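Local structure of uncharacterized protein (Desulfotomaculum acetoxidans, 3U4Y) at residues I172-N180 with V192-G201. The protein is of unknown function but folds as a seven-bladed beta-propeller of the lactonase family. Numbering follows the deposited sequence.
Sequences ISGGTRPFN and VANLIGNSIG
With CG of Asn194 beside its backbone N and opposite the carbonyl carbon (chi1 -63°), the carboxamide reaches the loop residues 173-175, where Ser173, its OG held between backbone N and carbonyl carbon (chi1 72°), meets it. Ser173 OG donates to Asn194 OD1 at 2.6 Å, while Asn194 ND2 returns a bond to Ser173 O at 2.9 Å; this oxygen lies in the amide plane, although the donor stands above the carbonyl plane. Asn194 ND2 also donates to Ser199 OG at 2.8 Å, so both ends of the buried amide are engaged and its rotation is fixed. Thr176 O accepts from both Ile196 N and Gly197 N, Arg177 O takes Leu195 N in a nearly straight bond (171°), and Phe179 N reaches Ala193 O. Leu195 lies alongside Phe179 and sets CD2 over one ring face, 4.1 Å from the centroid, as a CH-pi contact. Pro178 CB packs on Val192 CG1 at 3.6 Å, next to Asp146 of strand 142-147. Asn198 and Ser199 opposite Asn194 form a G1 beta bulge. Residues 173-177 thus lead from strand 164-172, outermost in one blade, into strand 178-183, first of the next: the blade-to-blade connection of a seven-bladed beta-propeller.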
loop_
_atom_site.group_PDB
_atom_site.type_symbol
_atom_site.label_atom_id
_atom_site.label_comp_id
_atom_site.label_asym_id
_atom_site.label_seq_id
_atom_site.Cartn_x
_atom_site.Cartn_y
_atom_site.Cartn_z
ATOM N N ILE A 172 -5.156 7.094 -18.894
ATOM C CA ILE A 172 -5.869 5.821 -18.956
ATOM C C ILE A 172 -5.156 4.822 -18.067
ATOM O O ILE A 172 -3.930 4.860 -17.968
ATOM C CB ILE A 172 -5.929 5.232 -20.378
ATOM C CG1 ILE A 172 -6.396 6.278 -21.373
ATOM C CG2 ILE A 172 -6.900 4.059 -20.409
ATOM C CD1 ILE A 172 -7.764 6.783 -21.061
ATOM N N SER A 173 -5.911 3.922 -17.440
ATOM C CA SER A 173 -5.325 2.932 -16.531
ATOM C C SER A 173 -5.055 1.600 -17.217
ATOM O O SER A 173 -4.533 0.674 -16.607
ATOM C CB SER A 173 -6.203 2.723 -15.276
ATOM O OG SER A 173 -7.418 2.017 -15.537
ATOM N N GLY A 174 -5.420 1.500 -18.486
ATOM C CA GLY A 174 -5.289 0.238 -19.180
ATOM C C GLY A 174 -6.616 -0.475 -19.247
ATOM O O GLY A 174 -7.289 -0.445 -20.274
ATOM N N GLY A 175 -6.992 -1.115 -18.148
ATOM C CA GLY A 175 -8.309 -1.719 -18.031
ATOM C C GLY A 175 -9.269 -0.887 -17.197
ATOM O O GLY A 175 -9.077 0.308 -16.976
ATOM N N THR A 176 -10.311 -1.526 -16.704
ATOM C CA THR A 176 -11.382 -0.758 -16.100
ATOM C C THR A 176 -11.478 -0.976 -14.592
ATOM O O THR A 176 -11.205 -2.069 -14.094
ATOM C CB THR A 176 -12.736 -0.989 -16.863
ATOM O OG1 THR A 176 -13.757 -1.418 -15.965
ATOM C CG2 THR A 176 -12.574 -2.040 -17.963
ATOM N N ARG A 177 -11.843 0.086 -13.876
ATOM C CA ARG A 177 -11.909 0.076 -12.413
ATOM C C ARG A 177 -10.516 0.056 -11.744
ATOM O O ARG A 177 -10.204 -0.833 -10.943
ATOM C CB ARG A 177 -12.785 -1.086 -11.918
ATOM C CG ARG A 177 -13.234 -0.961 -10.463
ATOM C CD ARG A 177 -14.351 0.047 -10.284
ATOM N NE ARG A 177 -15.515 -0.318 -11.087
ATOM C CZ ARG A 177 -15.846 0.259 -12.240
ATOM N NH1 ARG A 177 -16.908 -0.163 -12.904
ATOM N NH2 ARG A 177 -15.119 1.252 -12.735
ATOM N N PRO A 178 -9.680 1.056 -12.062
ATOM C CA PRO A 178 -8.341 1.077 -11.478
ATOM C C PRO A 178 -8.492 1.109 -9.964
ATOM O O PRO A 178 -9.349 1.853 -9.475
ATOM C CB PRO A 178 -7.758 2.399 -11.967
ATOM C CG PRO A 178 -8.752 2.978 -12.922
ATOM C CD PRO A 178 -10.050 2.347 -12.659
ATOM N N PHE A 179 -7.689 0.328 -9.242
ATOM C CA PHE A 179 -7.888 0.145 -7.799
ATOM C C PHE A 179 -6.657 0.398 -6.916
ATOM O O PHE A 179 -6.762 1.104 -5.934
ATOM C CB PHE A 179 -8.477 -1.239 -7.511
ATOM C CG PHE A 179 -8.786 -1.485 -6.057
ATOM C CD1 PHE A 179 -9.842 -0.847 -5.440
ATOM C CD2 PHE A 179 -8.031 -2.377 -5.315
ATOM C CE1 PHE A 179 -10.134 -1.084 -4.100
ATOM C CE2 PHE A 179 -8.320 -2.619 -3.970
ATOM C CZ PHE A 179 -9.371 -1.970 -3.363
ATOM N N ASN A 180 -5.504 -0.177 -7.255
ATOM C CA ASN A 180 -4.275 0.079 -6.509
ATOM C C ASN A 180 -3.117 0.435 -7.444
ATOM O O ASN A 180 -3.098 -0.001 -8.582
ATOM C CB ASN A 180 -3.917 -1.129 -5.638
ATOM C CG ASN A 180 -3.015 -0.759 -4.468
ATOM O OD1 ASN A 180 -2.733 0.424 -4.211
ATOM N ND2 ASN A 180 -2.570 -1.768 -3.739
ATOM N N VAL A 192 -0.838 0.020 -12.449
ATOM C CA VAL A 192 -2.218 0.133 -11.968
ATOM C C VAL A 192 -2.988 -1.174 -12.060
ATOM O O VAL A 192 -3.121 -1.745 -13.135
ATOM C CB VAL A 192 -3.018 1.169 -12.721
ATOM C CG1 VAL A 192 -4.311 1.429 -11.988
ATOM C CG2 VAL A 192 -2.244 2.431 -12.839
ATOM N N ALA A 193 -3.482 -1.654 -10.924
ATOM C CA ALA A 193 -4.346 -2.819 -10.900
ATOM C C ALA A 193 -5.748 -2.400 -11.324
ATOM O O ALA A 193 -6.370 -1.533 -10.702
ATOM C CB ALA A 193 -4.381 -3.412 -9.522
ATOM N N ASN A 194 -6.225 -3.012 -12.401
ATOM C CA ASN A 194 -7.545 -2.744 -12.921
ATOM C C ASN A 194 -8.426 -3.886 -12.489
ATOM O O ASN A 194 -8.248 -5.028 -12.911
ATOM C CB ASN A 194 -7.483 -2.650 -14.424
ATOM C CG ASN A 194 -6.614 -1.496 -14.901
ATOM O OD1 ASN A 194 -6.839 -0.335 -14.552
ATOM N ND2 ASN A 194 -5.631 -1.811 -15.726
ATOM N N LEU A 195 -9.362 -3.571 -11.608
ATOM C CA LEU A 195 -10.044 -4.594 -10.835
ATOM C C LEU A 195 -11.079 -5.388 -11.639
ATOM O O LEU A 195 -11.171 -6.609 -11.505
ATOM C CB LEU A 195 -10.635 -3.978 -9.565
ATOM C CG LEU A 195 -11.191 -4.882 -8.457
ATOM C CD1 LEU A 195 -10.364 -6.133 -8.248
ATOM C CD2 LEU A 195 -11.266 -4.101 -7.178
ATOM N N ILE A 196 -11.858 -4.725 -12.480
ATOM C CA ILE A 196 -12.732 -5.510 -13.335
ATOM C C ILE A 196 -12.083 -5.801 -14.684
ATOM O O ILE A 196 -12.313 -6.857 -15.255
ATOM C CB ILE A 196 -14.151 -4.923 -13.498
ATOM C CG1 ILE A 196 -14.089 -3.494 -13.995
ATOM C CG2 ILE A 196 -14.916 -4.983 -12.193
ATOM C CD1 ILE A 196 -15.447 -2.960 -14.386
ATOM N N GLY A 197 -11.253 -4.878 -15.169
ATOM C CA GLY A 197 -10.483 -5.087 -16.383
ATOM C C GLY A 197 -9.625 -6.334 -16.268
ATOM O O GLY A 197 -9.261 -6.938 -17.276
ATOM N N ASN A 198 -9.306 -6.732 -15.037
ATOM C CA ASN A 198 -8.459 -7.904 -14.801
ATOM C C ASN A 198 -7.149 -7.791 -15.550
ATOM O O ASN A 198 -6.795 -8.652 -16.341
ATOM C CB ASN A 198 -9.168 -9.155 -15.253
ATOM C CG ASN A 198 -10.114 -9.667 -14.240
ATOM O OD1 ASN A 198 -10.092 -9.252 -13.084
ATOM N ND2 ASN A 198 -10.946 -10.602 -14.649
ATOM N N SER A 199 -6.436 -6.712 -15.277
ATOM C CA SER A 199 -5.247 -6.351 -16.013
ATOM C C SER A 199 -4.409 -5.400 -15.165
ATOM O O SER A 199 -4.927 -4.614 -14.370
ATOM C CB SER A 199 -5.641 -5.627 -17.289
ATOM O OG SER A 199 -6.009 -4.279 -17.012
ATOM N N ILE A 200 -3.103 -5.471 -15.342
ATOM C CA ILE A 200 -2.236 -4.463 -14.791
ATOM C C ILE A 200 -1.948 -3.456 -15.896
ATOM O O ILE A 200 -1.674 -3.828 -17.031
ATOM C CB ILE A 200 -0.917 -5.075 -14.247
ATOM C CG1 ILE A 200 -1.138 -5.691 -12.871
ATOM C CG2 ILE A 200 0.143 -4.005 -14.076
ATOM C CD1 ILE A 200 -2.032 -6.863 -12.861
ATOM N N GLY A 201 -2.032 -2.177 -15.568
ATOM C CA GLY A 201 -1.582 -1.144 -16.475
ATOM C C GLY A 201 -0.149 -0.801 -16.131
ATOM O O GLY A 201 0.281 -0.976 -14.994
#